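Local coordinates for hemolysin activator protein CdiB (Acinetobacter baumannii ACICU, PDB 6WIL) that probably secretes its partner CdiA toxin across the outer membrane, as a two-partner-secretion transporter of the Omp85 superfamily in contact-dependent growth inhibition, at residues A[454-464]-A[471-482]. Sequence-based numbering, arbitrary orientation.
Sequences RFYIGGRYSVR and MLSGDNGQYVQQ. With C8E ((hydroxyethyloxy)tri(ethyloxy)octane), chain D.
Strands 455-457 and 472-474 run antiparallel, their segment axes approaching to 4.8 Å with N-to-C directions 160° apart; hydrogen-bonded pairs Phe-455/Gly-474 (Phe-455 N to Gly-474 O 2.9 Å, with a return bond from Gly-474 N) and Ile-457/Leu-472 (Ile-457 N to Leu-472 O 3.0 Å, its return bond weak) flank the non-hydrogen-bonded pair Tyr-456/Ser-473. On one face of this hairpin the Tyr-456 ring lies over Ser-473, whose CB makes a CH-pi contact with it, while Ser-473 OG takes a weak hydrogen bond from Arg-454 NE. The Arg-454 guanidinium has a further partner in Asn-508. On the other face Phe-455, with CG anti to the backbone N (chi1 -166°), reaches the barrel strand that begins at Asn-476. Gly-477 C sits 3.7 Å above the Phe-455 ring plane, over its centre, and Phe-455 CZ touches Tyr-479 CD2 at 3.5 Å, the two ring planes 44° apart. The hairpin belongs to the long connection between barrel strands 432-444 and 476-487, consistent with the loop L6 that enters the barrel in Omp85 proteins; helix 8-27 touches Tyr-456 and Tyr-461. Beyond the hairpin, Ser-462 CA stands over the Tyr-479 ring face, and a water donates to Tyr-461 O (2.8 Å) and lies 3.2 Å from Tyr-479 OH. Arg-464 NH1 packs on Gln-481 CB at 3.6 Å; the Arg-464 guanidinium makes salt bridges through NE to Asp-500 and through NH2 to Glu-483, both on barrel strands.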
loop_
_atom_site.group_PDB
_atom_site.type_symbol
_atom_site.label_atom_id
_atom_site.label_comp_id
_atom_site.label_asym_id
_atom_site.label_seq_id
_atom_site.Cartn_x
_atom_site.Cartn_y
_atom_site.Cartn_z
ATOM N N ARG A 454 -8.432 -17.985 -12.858
ATOM C CA ARG A 454 -8.609 -17.118 -14.010
ATOM C C ARG A 454 -8.971 -15.698 -13.582
ATOM O O ARG A 454 -9.319 -15.427 -12.429
ATOM C CB ARG A 454 -9.678 -17.679 -14.941
ATOM C CG ARG A 454 -9.329 -19.033 -15.523
ATOM C CD ARG A 454 -10.088 -19.269 -16.811
ATOM N NE ARG A 454 -11.464 -19.702 -16.593
ATOM C CZ ARG A 454 -11.879 -20.958 -16.728
ATOM N NH1 ARG A 454 -11.021 -21.907 -17.082
ATOM N NH2 ARG A 454 -13.151 -21.265 -16.512
ATOM N N PHE A 455 -8.883 -14.785 -14.546
ATOM C CA PHE A 455 -9.210 -13.379 -14.355
ATOM C C PHE A 455 -10.634 -13.145 -14.847
ATOM O O PHE A 455 -10.931 -13.376 -16.023
ATOM C CB PHE A 455 -8.214 -12.501 -15.113
ATOM C CG PHE A 455 -8.245 -11.052 -14.723
ATOM C CD1 PHE A 455 -9.164 -10.186 -15.292
ATOM C CD2 PHE A 455 -7.332 -10.548 -13.812
ATOM C CE1 PHE A 455 -9.182 -8.850 -14.948
ATOM C CE2 PHE A 455 -7.345 -9.212 -13.464
ATOM C CZ PHE A 455 -8.270 -8.362 -14.032
ATOM N N TYR A 456 -11.508 -12.693 -13.951
ATOM C CA TYR A 456 -12.926 -12.529 -14.239
ATOM C C TYR A 456 -13.290 -11.050 -14.270
ATOM O O TYR A 456 -12.745 -10.252 -13.500
ATOM C CB TYR A 456 -13.775 -13.268 -13.198
ATOM C CG TYR A 456 -13.588 -14.769 -13.231
ATOM C CD1 TYR A 456 -12.500 -15.370 -12.608
ATOM C CD2 TYR A 456 -14.493 -15.584 -13.896
ATOM C CE1 TYR A 456 -12.321 -16.744 -12.645
ATOM C CE2 TYR A 456 -14.323 -16.959 -13.942
ATOM C CZ TYR A 456 -13.239 -17.532 -13.315
ATOM O OH TYR A 456 -13.079 -18.897 -13.363
ATOM N N ILE A 457 -14.196 -10.698 -15.168
ATOM C CA ILE A 457 -14.638 -9.296 -15.347
ATOM C C ILE A 457 -16.154 -9.256 -15.439
ATOM O O ILE A 457 -16.714 -10.146 -15.990
ATOM C CB ILE A 457 -13.962 -8.651 -16.562
ATOM C CG1 ILE A 457 -14.240 -9.398 -17.860
ATOM C CG2 ILE A 457 -12.479 -8.505 -16.336
ATOM C CD1 ILE A 457 -13.532 -8.807 -19.029
ATOM N N GLY A 458 -16.742 -8.180 -14.945
ATOM C CA GLY A 458 -18.195 -7.966 -14.912
ATOM C C GLY A 458 -18.735 -8.131 -13.510
ATOM O O GLY A 458 -18.827 -9.248 -13.067
ATOM N N GLY A 459 -19.065 -7.034 -12.843
ATOM C CA GLY A 459 -19.537 -7.037 -11.451
ATOM C C GLY A 459 -18.979 -5.845 -10.693
ATOM O O GLY A 459 -18.209 -5.126 -11.248
ATOM N N ARG A 460 -19.300 -5.710 -9.418
ATOM C CA ARG A 460 -18.909 -4.532 -8.647
ATOM C C ARG A 460 -17.406 -4.437 -8.405
ATOM O O ARG A 460 -16.916 -3.359 -8.059
ATOM C CB ARG A 460 -19.643 -4.527 -7.306
ATOM C CG ARG A 460 -19.009 -5.414 -6.241
ATOM C CD ARG A 460 -19.986 -5.773 -5.120
ATOM N NE ARG A 460 -20.055 -4.766 -4.062
ATOM C CZ ARG A 460 -21.034 -3.875 -3.939
ATOM N NH1 ARG A 460 -22.032 -3.861 -4.813
ATOM N NH2 ARG A 460 -21.015 -2.999 -2.942
ATOM N N TYR A 461 -16.663 -5.528 -8.557
ATOM C CA TYR A 461 -15.243 -5.521 -8.238
ATOM C C TYR A 461 -14.358 -5.469 -9.466
ATOM O O TYR A 461 -13.155 -5.213 -9.341
ATOM C CB TYR A 461 -14.869 -6.763 -7.422
ATOM C CG TYR A 461 -15.641 -6.922 -6.141
ATOM C CD1 TYR A 461 -15.424 -6.069 -5.064
ATOM C CD2 TYR A 461 -16.568 -7.946 -5.992
ATOM C CE1 TYR A 461 -16.125 -6.224 -3.878
ATOM C CE2 TYR A 461 -17.272 -8.108 -4.808
ATOM C CZ TYR A 461 -17.049 -7.246 -3.755
ATOM O OH TYR A 461 -17.749 -7.404 -2.575
ATOM N N SER A 462 -14.907 -5.719 -10.630
ATOM C CA SER A 462 -14.079 -5.776 -11.822
ATOM C C SER A 462 -14.492 -4.785 -12.887
ATOM O O SER A 462 -13.681 -3.950 -13.264
ATOM C CB SER A 462 -14.088 -7.211 -12.406
ATOM O OG SER A 462 -15.362 -7.798 -12.375
ATOM N N VAL A 463 -15.739 -4.852 -13.370
ATOM C CA VAL A 463 -16.275 -3.825 -14.262
ATOM C C VAL A 463 -17.647 -3.364 -13.782
ATOM O O VAL A 463 -18.633 -4.093 -13.920
ATOM C CB VAL A 463 -16.362 -4.332 -15.712
ATOM C CG1 VAL A 463 -16.798 -3.207 -16.635
ATOM C CG2 VAL A 463 -15.034 -4.934 -16.136
ATOM N N ARG A 464 -17.733 -2.152 -13.233
ATOM C CA ARG A 464 -19.000 -1.689 -12.677
ATOM C C ARG A 464 -20.030 -1.442 -13.781
ATOM O O ARG A 464 -19.697 -1.250 -14.954
ATOM C CB ARG A 464 -18.798 -0.423 -11.845
ATOM C CG ARG A 464 -18.315 -0.695 -10.430
ATOM C CD ARG A 464 -17.882 0.583 -9.748
ATOM N NE ARG A 464 -16.682 1.130 -10.372
ATOM C CZ ARG A 464 -16.101 2.270 -10.014
ATOM N NH1 ARG A 464 -15.010 2.679 -10.644
ATOM N NH2 ARG A 464 -16.609 3.001 -9.029
HETATM N N MSE A 471 -19.979 -13.669 -16.086
HETATM C CA MSE A 471 -18.702 -12.968 -16.175
HETATM C C MSE A 471 -17.853 -13.536 -17.304
HETATM O O MSE A 471 -17.903 -14.732 -17.582
HETATM C CB MSE A 471 -17.943 -13.055 -14.852
HETATM C CG MSE A 471 -18.673 -12.397 -13.696
HETATM SE SE MSE A 471 -17.754 -12.653 -11.983
HETATM C CE MSE A 471 -16.488 -11.157 -12.075
ATOM N N LEU A 472 -17.115 -12.663 -17.980
ATOM C CA LEU A 472 -16.097 -13.095 -18.924
ATOM C C LEU A 472 -14.836 -13.461 -18.152
ATOM O O LEU A 472 -14.574 -12.926 -17.076
ATOM C CB LEU A 472 -15.803 -11.994 -19.945
ATOM C CG LEU A 472 -17.031 -11.366 -20.611
ATOM C CD1 LEU A 472 -16.623 -10.197 -21.477
ATOM C CD2 LEU A 472 -17.811 -12.392 -21.435
ATOM N N SER A 473 -14.059 -14.398 -18.699
ATOM C CA SER A 473 -12.870 -14.891 -18.012
ATOM C C SER A 473 -11.836 -15.332 -19.033
ATOM O O SER A 473 -12.180 -15.789 -20.126
ATOM C CB SER A 473 -13.199 -16.035 -17.049
ATOM O OG SER A 473 -13.193 -17.294 -17.713
ATOM N N GLY A 474 -10.567 -15.149 -18.667
ATOM C CA GLY A 474 -9.455 -15.688 -19.425
ATOM C C GLY A 474 -8.302 -15.946 -18.485
ATOM O O GLY A 474 -8.312 -15.506 -17.333
ATOM N N ASP A 475 -7.317 -16.699 -18.981
ATOM C CA ASP A 475 -6.084 -16.899 -18.226
ATOM C C ASP A 475 -5.334 -15.585 -18.036
ATOM O O ASP A 475 -4.721 -15.351 -16.985
ATOM C CB ASP A 475 -5.205 -17.927 -18.935
ATOM C CG ASP A 475 -5.503 -19.342 -18.498
ATOM O OD1 ASP A 475 -6.537 -19.558 -17.829
ATOM O OD2 ASP A 475 -4.684 -20.233 -18.796
ATOM N N ASN A 476 -5.374 -14.718 -19.038
ATOM C CA ASN A 476 -4.835 -13.373 -18.943
ATOM C C ASN A 476 -5.990 -12.384 -18.917
ATOM O O ASN A 476 -7.069 -12.650 -19.454
ATOM C CB ASN A 476 -3.902 -13.065 -20.117
ATOM C CG ASN A 476 -2.926 -14.187 -20.391
ATOM O OD1 ASN A 476 -2.480 -14.874 -19.473
ATOM N ND2 ASN A 476 -2.598 -14.388 -21.664
ATOM N N GLY A 477 -5.763 -11.245 -18.279
ATOM C CA GLY A 477 -6.825 -10.268 -18.152
ATOM C C GLY A 477 -6.335 -9.019 -17.457
ATOM O O GLY A 477 -5.275 -9.001 -16.823
ATOM N N GLN A 478 -7.132 -7.966 -17.597
ATOM C CA GLN A 478 -6.871 -6.704 -16.925
ATOM C C GLN A 478 -8.139 -5.869 -16.972
ATOM O O GLN A 478 -8.934 -5.984 -17.910
ATOM C CB GLN A 478 -5.704 -5.944 -17.571
ATOM C CG GLN A 478 -6.011 -5.391 -18.952
ATOM C CD GLN A 478 -4.824 -4.687 -19.584
ATOM O OE1 GLN A 478 -4.312 -3.699 -19.054
ATOM N NE2 GLN A 478 -4.379 -5.198 -20.728
ATOM N N TYR A 479 -8.334 -5.048 -15.946
ATOM C CA TYR A 479 -9.391 -4.051 -15.970
ATOM C C TYR A 479 -8.835 -2.706 -15.535
ATOM O O TYR A 479 -7.848 -2.629 -14.798
ATOM C CB TYR A 479 -10.603 -4.437 -15.088
ATOM C CG TYR A 479 -10.356 -4.580 -13.598
ATOM C CD1 TYR A 479 -10.118 -3.468 -12.792
ATOM C CD2 TYR A 479 -10.423 -5.826 -12.987
ATOM C CE1 TYR A 479 -9.910 -3.600 -11.428
ATOM C CE2 TYR A 479 -10.219 -5.968 -11.625
ATOM C CZ TYR A 479 -9.966 -4.852 -10.851
ATOM O OH TYR A 479 -9.767 -4.994 -9.498
ATOM N N VAL A 480 -9.473 -1.644 -16.014
ATOM C CA VAL A 480 -9.157 -0.292 -15.582
ATOM C C VAL A 480 -10.459 0.389 -15.185
ATOM O O VAL A 480 -11.375 0.525 -16.006
ATOM C CB VAL A 480 -8.411 0.512 -16.661
ATOM C CG1 VAL A 480 -9.082 0.371 -18.017
ATOM C CG2 VAL A 480 -8.307 1.971 -16.249
ATOM N N GLN A 481 -10.553 0.778 -13.920
ATOM C CA GLN A 481 -11.683 1.532 -13.405
ATOM C C GLN A 481 -11.305 3.004 -13.337
ATOM O O GLN A 481 -10.218 3.353 -12.867
ATOM C CB GLN A 481 -12.086 1.027 -12.018
ATOM C CG GLN A 481 -12.491 -0.437 -11.986
ATOM C CD GLN A 481 -12.533 -1.000 -10.578
ATOM O OE1 GLN A 481 -11.740 -0.617 -9.716
ATOM N NE2 GLN A 481 -13.464 -1.913 -10.338
ATOM N N GLN A 482 -12.196 3.863 -13.818
ATOM C CA GLN A 482 -11.969 5.299 -13.782
ATOM C C GLN A 482 -13.177 5.987 -13.173
ATOM O O GLN A 482 -14.319 5.577 -13.402
ATOM C CB GLN A 482 -11.683 5.861 -15.177
ATOM C CG GLN A 482 -10.288 5.544 -15.676
ATOM C CD GLN A 482 -9.985 6.201 -17.003
ATOM O OE1 GLN A 482 -9.220 7.162 -17.072
ATOM N NE2 GLN A 482 -10.583 5.683 -18.067
HETATM C C1 C8E D . 5.904 -8.599 -15.975
HETATM C C2 C8E D . 4.417 -8.941 -15.899
HETATM C C3 C8E D . 3.730 -8.052 -14.863
HETATM C C4 C8E D . 2.235 -8.364 -14.836
HETATM C C5 C8E D . 1.586 -7.874 -16.128
HETATM C C6 C8E D . 0.147 -8.375 -16.180
HETATM C C7 C8E D . -0.709 -7.371 -16.948
HETATM C C8 C8E D . -0.794 -7.784 -18.415
HETATM O O9 C8E D . -2.137 -8.011 -18.735
HETATM C C10 C8E D . -2.364 -8.423 -20.054
HETATM C C11 C8E D . -3.809 -8.897 -20.194
HETATM O O12 C8E D . -4.377 -8.338 -21.344
HETATM C C13 C8E D . -5.611 -8.895 -21.703
HETATM C C14 C8E D . -6.121 -8.239 -22.986
HETATM O O15 C8E D . -5.576 -6.956 -23.123
HETATM C C16 C8E D . -6.090 -6.232 -24.205
HETATM C C17 C8E D . -5.861 -4.733 -23.996
HETATM O O18 C8E D . -4.492 -4.441 -24.035
HETATM C C19 C8E D . -4.204 -3.077 -24.173
HETATM C C20 C8E D . -3.359 -2.596 -22.993
HETATM O O21 C8E D . -2.193 -3.368 -22.892
HETATM O O HOH W 1 -11.798 -3.720 -7.385
#